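Local coordinates for protein PTHB1 (Homo sapiens, PDB 4YD8) that is part of the BBSome, a coat complex thought to sort specific membrane proteins to the primary cilium, and contributes to it a seven-bladed beta-propeller, at residues Q204-Y209 against L243-Q248; Q248-C253 against L267-F272. One frame throughout, in Å; residues are numbered along the deposited sequence. Where two conformers were deposited one is given.

From the N terminus, residues 204-209 start the third strand of one propeller blade. The chain then runs through the helix 211-216 and an unmodelled loop before 243-248 returns to pair with it: contact 1 ties the third strand to the outermost one, 241-244, and closes that long excursion. Gln-248, shared by both contacts, leads straight into the next blade, where contact 2 joins strand 249-255 to strand 263-268 and closes a hairpin. The two contacts follow in series, neither nested nor crossed, with centres about 10 Å apart. Glu-247 bridges them, its carboxylate hydrogen-bonding Arg-270 N and Asn-271 ND2 at the turn of contact 2.

Contact 1 of 2, residues Q204-Y209 against L243-Q248; sequences QQVESY and LNIGEQ
Val-206 and Leu-243 form the close-knit end of this contact. They are an antiparallel hydrogen-bonded pair, Val-206 N reaching Leu-243 O at 2.8 Å while Leu-243 N returns a bond to Val-206 O. On the same face Val-206 CG2 sets against Ile-245 CG2 at 3.7 Å, the two branched side chains crossing at about a right angle. Ile-245 carries CG1 between its backbone N and carbonyl carbon (chi1 55°), which lays that branch against Gln-204 O; the same oxygen takes the Ile-245 N-H head-on, at 3.0 Å. Leu-275 and Phe-273, from strand 271-275 of the next blade, cover this apolar face.

The other face, with Gln-205 and Asn-244, is looser and wetter. Asn-244 ND2 donates to Gln-205 OE1 at 3.2 Å in a bent bond, 136° at the hydrogen, with the donor above the carbonyl plane of Gln-205 and the two amides far from coplanar. Farther along, Gln-204 stretches its extended chain (chi2 179°) alongside the turn 246-248: its NE2 lies 3.4 Å from Glu-247 CA, its CG is 3.5 Å from Gln-248 NE2, itself bonded to Ser-202 O. One water donates to both Gln-204 OE1 and Asn-244 OD1, at 2.9 Å each. Replacing Gln-204 by an alanine would probably leave that water with Asn-244 alone of the two and strip the turn of the aliphatic chain and amide laid along it.

Strand pairing ends at Asn-244. Past it the Gln-204 carbonyl and side chain and the shared water reach across to the turn, whose Glu-247 is also held by Arg-270 N and Asn-271 ND2. The chemistry implies a firm hold from backbone bonds between strands and apolar packing by Val-206, with a polar, water-bridged fringe around Gln-205 that is probably more adaptable.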
loop_
_atom_site.group_PDB
_atom_site.type_symbol
_atom_site.label_atom_id
_atom_site.label_comp_id
_atom_site.label_asym_id
_atom_site.label_seq_id
_atom_site.Cartn_x
_atom_site.Cartn_y
_atom_site.Cartn_z
ATOM N N GLN A 204 -1.842 -18.576 11.744
ATOM C CA GLN A 204 -2.043 -17.354 12.529
ATOM C C GLN A 204 -0.778 -16.897 13.264
ATOM O O GLN A 204 -0.841 -16.282 14.332
ATOM C CB GLN A 204 -3.220 -17.556 13.503
ATOM C CG GLN A 204 -4.492 -18.052 12.780
ATOM C CD GLN A 204 -5.690 -18.310 13.679
ATOM O OE1 GLN A 204 -5.561 -18.736 14.835
ATOM N NE2 GLN A 204 -6.877 -18.091 13.133
ATOM N N GLN A 205 0.368 -17.180 12.656
ATOM C CA GLN A 205 1.663 -16.738 13.159
ATOM C C GLN A 205 2.194 -15.559 12.359
ATOM O O GLN A 205 2.376 -15.667 11.143
ATOM C CB GLN A 205 2.691 -17.866 13.073
ATOM C CG GLN A 205 2.296 -19.129 13.782
ATOM C CD GLN A 205 3.043 -19.294 15.080
ATOM O OE1 GLN A 205 2.570 -18.881 16.139
ATOM N NE2 GLN A 205 4.230 -19.890 15.006
ATOM N N VAL A 206 2.464 -14.447 13.033
ATOM C CA VAL A 206 3.276 -13.401 12.436
ATOM C C VAL A 206 4.718 -13.901 12.406
ATOM O O VAL A 206 5.234 -14.340 13.418
ATOM C CB VAL A 206 3.202 -12.076 13.218
ATOM C CG1 VAL A 206 4.047 -11.007 12.527
ATOM C CG2 VAL A 206 1.758 -11.591 13.311
ATOM N N GLU A 207 5.358 -13.837 11.246
ATOM C CA GLU A 207 6.706 -14.371 11.084
ATOM C C GLU A 207 7.648 -13.339 10.494
ATOM O O GLU A 207 7.267 -12.593 9.595
ATOM C CB GLU A 207 6.677 -15.606 10.184
ATOM C CG GLU A 207 5.705 -16.659 10.649
ATOM C CD GLU A 207 5.718 -17.888 9.778
ATOM O OE1 GLU A 207 6.126 -17.779 8.601
ATOM O OE2 GLU A 207 5.331 -18.973 10.275
ATOM N N SER A 208 8.873 -13.301 11.005
ATOM C CA SER A 208 9.878 -12.375 10.508
ATOM C C SER A 208 11.088 -13.169 10.026
ATOM O O SER A 208 11.637 -13.975 10.770
ATOM C CB SER A 208 10.294 -11.384 11.594
ATOM O OG SER A 208 11.280 -10.473 11.129
ATOM N N TYR A 209 11.493 -12.925 8.783
ATOM C CA TYR A 209 12.645 -13.594 8.186
ATOM C C TYR A 209 13.729 -12.590 7.814
ATOM O O TYR A 209 13.475 -11.671 7.045
ATOM C CB TYR A 209 12.235 -14.357 6.924
ATOM C CG TYR A 209 11.252 -15.466 7.168
ATOM C CD1 TYR A 209 9.885 -15.228 7.120
ATOM C CD2 TYR A 209 11.690 -16.760 7.451
ATOM C CE1 TYR A 209 8.970 -16.242 7.347
ATOM C CE2 TYR A 209 10.777 -17.787 7.684
ATOM C CZ TYR A 209 9.415 -17.515 7.631
ATOM O OH TYR A 209 8.486 -18.510 7.852
ATOM N N LEU A 243 5.109 -14.805 16.234
ATOM C CA LEU A 243 4.135 -14.383 17.244
ATOM C C LEU A 243 2.773 -14.943 16.856
ATOM O O LEU A 243 2.263 -14.663 15.771
ATOM C CB LEU A 243 4.064 -12.849 17.365
ATOM C CG LEU A 243 3.012 -12.308 18.346
ATOM C CD1 LEU A 243 3.424 -12.535 19.798
ATOM C CD2 LEU A 243 2.705 -10.833 18.102
ATOM N N ASN A 244 2.177 -15.746 17.729
ATOM C CA ASN A 244 0.832 -16.205 17.439
ATOM C C ASN A 244 -0.180 -15.152 17.833
ATOM O O ASN A 244 -0.279 -14.800 19.006
ATOM C CB ASN A 244 0.512 -17.512 18.156
ATOM C CG ASN A 244 -0.723 -18.173 17.591
ATOM O OD1 ASN A 244 -1.827 -17.655 17.727
ATOM N ND2 ASN A 244 -0.538 -19.298 16.916
ATOM N N ILE A 245 -0.935 -14.651 16.857
ATOM C CA ILE A 245 -1.935 -13.622 17.135
ATOM C C ILE A 245 -3.359 -14.172 17.208
ATOM O O ILE A 245 -4.314 -13.418 17.414
ATOM C CB ILE A 245 -1.893 -12.508 16.080
ATOM C CG1 ILE A 245 -2.054 -13.091 14.675
ATOM C CG2 ILE A 245 -0.573 -11.759 16.172
ATOM C CD1 ILE A 245 -2.312 -12.037 13.616
ATOM N N GLY A 246 -3.501 -15.477 16.995
ATOM C CA GLY A 246 -4.762 -16.163 17.225
ATOM C C GLY A 246 -5.902 -15.844 16.275
ATOM O O GLY A 246 -7.056 -16.157 16.571
ATOM N N GLU A 247 -5.583 -15.250 15.133
ATOM C CA GLU A 247 -6.591 -14.905 14.132
ATOM C C GLU A 247 -5.914 -14.690 12.798
ATOM O O GLU A 247 -4.699 -14.516 12.748
ATOM C CB GLU A 247 -7.356 -13.630 14.541
ATOM C CG GLU A 247 -6.474 -12.395 14.563
ATOM C CD GLU A 247 -7.151 -11.226 15.261
ATOM O OE1 GLU A 247 -7.313 -11.276 16.506
ATOM O OE2 GLU A 247 -7.550 -10.273 14.558
ATOM N N GLN A 248 -6.693 -14.673 11.721
ATOM C CA GLN A 248 -6.137 -14.396 10.398
ATOM C C GLN A 248 -5.831 -12.906 10.252
ATOM O O GLN A 248 -6.570 -12.056 10.762
ATOM C CB GLN A 248 -7.094 -14.854 9.291
ATOM C CG GLN A 248 -7.413 -16.347 9.312
ATOM C CD GLN A 248 -6.193 -17.231 9.048
ATOM O OE1 GLN A 248 -5.323 -16.902 8.234
ATOM N NE2 GLN A 248 -6.142 -18.373 9.723
HETATM O O HOH W 1 -3.452 -19.719 16.550
#

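Contact 2 of 2, residues Q248-C253 against L267-F272; sequences QALDIC and LGERNF
Leu-250 and Leu-267 meet at a beta bulge, their side chains leaning against each other at an oblique angle. The focus is Leu-267 O: two residues of the first strand, Leu-250 and Asp-251, share Leu-267 as their partner, a classic bulge. Leu-250 N bonds to Leu-267 O at 2.6 Å and almost head-on, Asp-251 N adding only a weak, longer bond. Leu-250 CB also rests on that carbonyl, 3.4 Å from Leu-267 O. Leu-267 holds CG opposite its backbone N (chi1 -176°), bringing CD2 to 3.9 Å from Leu-250 CD1 in the conformer given; Leu-250 has a second one, which makes this methyl contact less certain. Past the bulge regular antiparallel pairing resumes, with Leu-267 N bonded to Asp-251 O at 2.9 Å.

On the other side of the bulge Ala-249 lies beside Gly-268, their CA atoms 4.2 Å apart in a non-hydrogen-bonded pair. Glycine suits this position, since a CB there would run into Asn-271 O, the acceptor for Gly-268 N across the tight turn. Glu-269 reaches across to Gln-248, just ahead of the strand: its N-H meets Gln-248 O at 3.1 Å, nearly straight on the carbonyl, and Glu-269 CG lies beside the same oxygen. The carboxylate end meets only Gln-248 CB here, with Glu-269 CD 3.8 Å from it, tentatively, as Glu-269 too has two conformers.

The chain turns a corner at Leu-250, within the innermost strand of the blade. Strand 291-298 of the following blade borders one side, with Pro-291 against Leu-250 and Phe-294 against both Asp-251 and Leu-267. Toward the preceding blade, Val-200 of strand 196-200 touches Ala-249 and Ile-252, so this hairpin of strands 249-255 and 263-268 is wedged between its two neighbours in the propeller ring.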
loop_
_atom_site.group_PDB
_atom_site.type_symbol
_atom_site.label_atom_id
_atom_site.label_comp_id
_atom_site.label_asym_id
_atom_site.label_seq_id
_atom_site.Cartn_x
_atom_site.Cartn_y
_atom_site.Cartn_z
ATOM N N GLN A 248 -6.693 -14.673 11.721
ATOM C CA GLN A 248 -6.137 -14.396 10.398
ATOM C C GLN A 248 -5.831 -12.906 10.252
ATOM O O GLN A 248 -6.570 -12.056 10.762
ATOM C CB GLN A 248 -7.094 -14.854 9.291
ATOM C CG GLN A 248 -7.413 -16.347 9.312
ATOM C CD GLN A 248 -6.193 -17.231 9.048
ATOM O OE1 GLN A 248 -5.323 -16.902 8.234
ATOM N NE2 GLN A 248 -6.142 -18.373 9.723
ATOM N N ALA A 249 -4.734 -12.594 9.570
ATOM C CA ALA A 249 -4.380 -11.198 9.288
ATOM C C ALA A 249 -4.907 -10.726 7.939
ATOM O O ALA A 249 -4.866 -11.462 6.952
ATOM C CB ALA A 249 -2.872 -11.019 9.339
ATOM N N LEU A 250 -5.394 -9.488 7.907
ATOM C CA LEU A 250 -5.809 -8.848 6.660
ATOM C C LEU A 250 -4.655 -8.103 5.986
ATOM O O LEU A 250 -4.543 -8.081 4.757
ATOM C CB LEU A 250 -6.961 -7.871 6.924
ATOM C CG LEU A 250 -8.301 -8.465 7.367
ATOM C CD1 LEU A 250 -9.310 -7.360 7.651
ATOM C CD2 LEU A 250 -8.837 -9.413 6.306
ATOM N N ASP A 251 -3.808 -7.478 6.793
ATOM C CA ASP A 251 -2.768 -6.622 6.250
ATOM C C ASP A 251 -1.661 -6.428 7.277
ATOM O O ASP A 251 -1.878 -6.618 8.482
ATOM C CB ASP A 251 -3.376 -5.259 5.833
ATOM C CG ASP A 251 -2.517 -4.508 4.825
ATOM O OD1 ASP A 251 -1.529 -5.094 4.335
ATOM O OD2 ASP A 251 -2.850 -3.337 4.496
ATOM N N ILE A 252 -0.478 -6.067 6.785
ATOM C CA ILE A 252 0.643 -5.633 7.616
ATOM C C ILE A 252 1.177 -4.330 7.051
ATOM O O ILE A 252 1.273 -4.177 5.838
ATOM C CB ILE A 252 1.811 -6.636 7.634
ATOM C CG1 ILE A 252 1.373 -8.001 8.115
ATOM C CG2 ILE A 252 2.966 -6.129 8.510
ATOM C CD1 ILE A 252 2.378 -9.069 7.698
ATOM N N CYS A 253 1.537 -3.406 7.930
ATOM C CA CYS A 253 2.100 -2.121 7.522
ATOM C C CYS A 253 3.252 -1.790 8.461
ATOM O O CYS A 253 3.049 -1.706 9.670
ATOM C CB CYS A 253 1.031 -1.021 7.583
ATOM S SG CYS A 253 1.623 0.592 6.911
ATOM N N LEU A 267 -3.215 -5.721 10.911
ATOM C CA LEU A 267 -4.667 -5.670 10.918
ATOM C C LEU A 267 -5.230 -7.083 10.896
ATOM O O LEU A 267 -5.181 -7.744 9.864
ATOM C CB LEU A 267 -5.203 -4.902 9.716
ATOM C CG LEU A 267 -6.733 -4.727 9.720
ATOM C CD1 LEU A 267 -7.170 -3.850 10.912
ATOM C CD2 LEU A 267 -7.224 -4.124 8.394
ATOM N N GLY A 268 -5.767 -7.535 12.024
ATOM C CA GLY A 268 -6.380 -8.850 12.090
ATOM C C GLY A 268 -7.870 -8.754 11.827
ATOM O O GLY A 268 -8.421 -7.658 11.722
ATOM N N GLU A 269 -8.535 -9.896 11.714
ATOM C CA GLU A 269 -9.979 -9.921 11.526
ATOM C C GLU A 269 -10.713 -9.423 12.766
ATOM O O GLU A 269 -11.841 -8.944 12.676
ATOM C CB GLU A 269 -10.454 -11.341 11.177
ATOM C CG GLU A 269 -9.992 -11.838 9.814
ATOM C CD GLU A 269 -10.549 -13.211 9.470
ATOM O OE1 GLU A 269 -10.948 -13.950 10.394
ATOM O OE2 GLU A 269 -10.593 -13.550 8.271
ATOM N N ARG A 270 -10.074 -9.548 13.928
ATOM C CA ARG A 270 -10.737 -9.214 15.198
ATOM C C ARG A 270 -9.994 -8.167 16.029
ATOM O O ARG A 270 -10.574 -7.525 16.914
ATOM C CB ARG A 270 -10.910 -10.474 16.058
ATOM C CG ARG A 270 -11.725 -11.589 15.422
ATOM C CD ARG A 270 -12.018 -12.693 16.446
ATOM N NE ARG A 270 -11.020 -13.765 16.457
ATOM C CZ ARG A 270 -10.902 -14.693 15.507
ATOM N NH1 ARG A 270 -11.712 -14.679 14.454
ATOM N NH2 ARG A 270 -9.973 -15.639 15.605
ATOM N N ASN A 271 -8.700 -8.035 15.771
ATOM C CA ASN A 271 -7.852 -7.166 16.568
ATOM C C ASN A 271 -6.887 -6.396 15.700
ATOM O O ASN A 271 -6.577 -6.782 14.574
ATOM C CB ASN A 271 -7.065 -7.974 17.615
ATOM C CG ASN A 271 -7.956 -8.604 18.666
ATOM O OD1 ASN A 271 -8.198 -8.021 19.722
ATOM N ND2 ASN A 271 -8.434 -9.815 18.390
ATOM N N PHE A 272 -6.402 -5.303 16.252
ATOM C CA PHE A 272 -5.394 -4.493 15.617
ATOM C C PHE A 272 -4.172 -4.532 16.543
ATOM O O PHE A 272 -4.301 -4.346 17.763
ATOM C CB PHE A 272 -6.012 -3.095 15.389
ATOM C CG PHE A 272 -5.053 -1.958 15.329
ATOM C CD1 PHE A 272 -4.103 -1.881 14.333
ATOM C CD2 PHE A 272 -5.202 -0.884 16.192
ATOM C CE1 PHE A 272 -3.254 -0.784 14.253
ATOM C CE2 PHE A 272 -4.372 0.210 16.115
ATOM C CZ PHE A 272 -3.392 0.264 15.147
#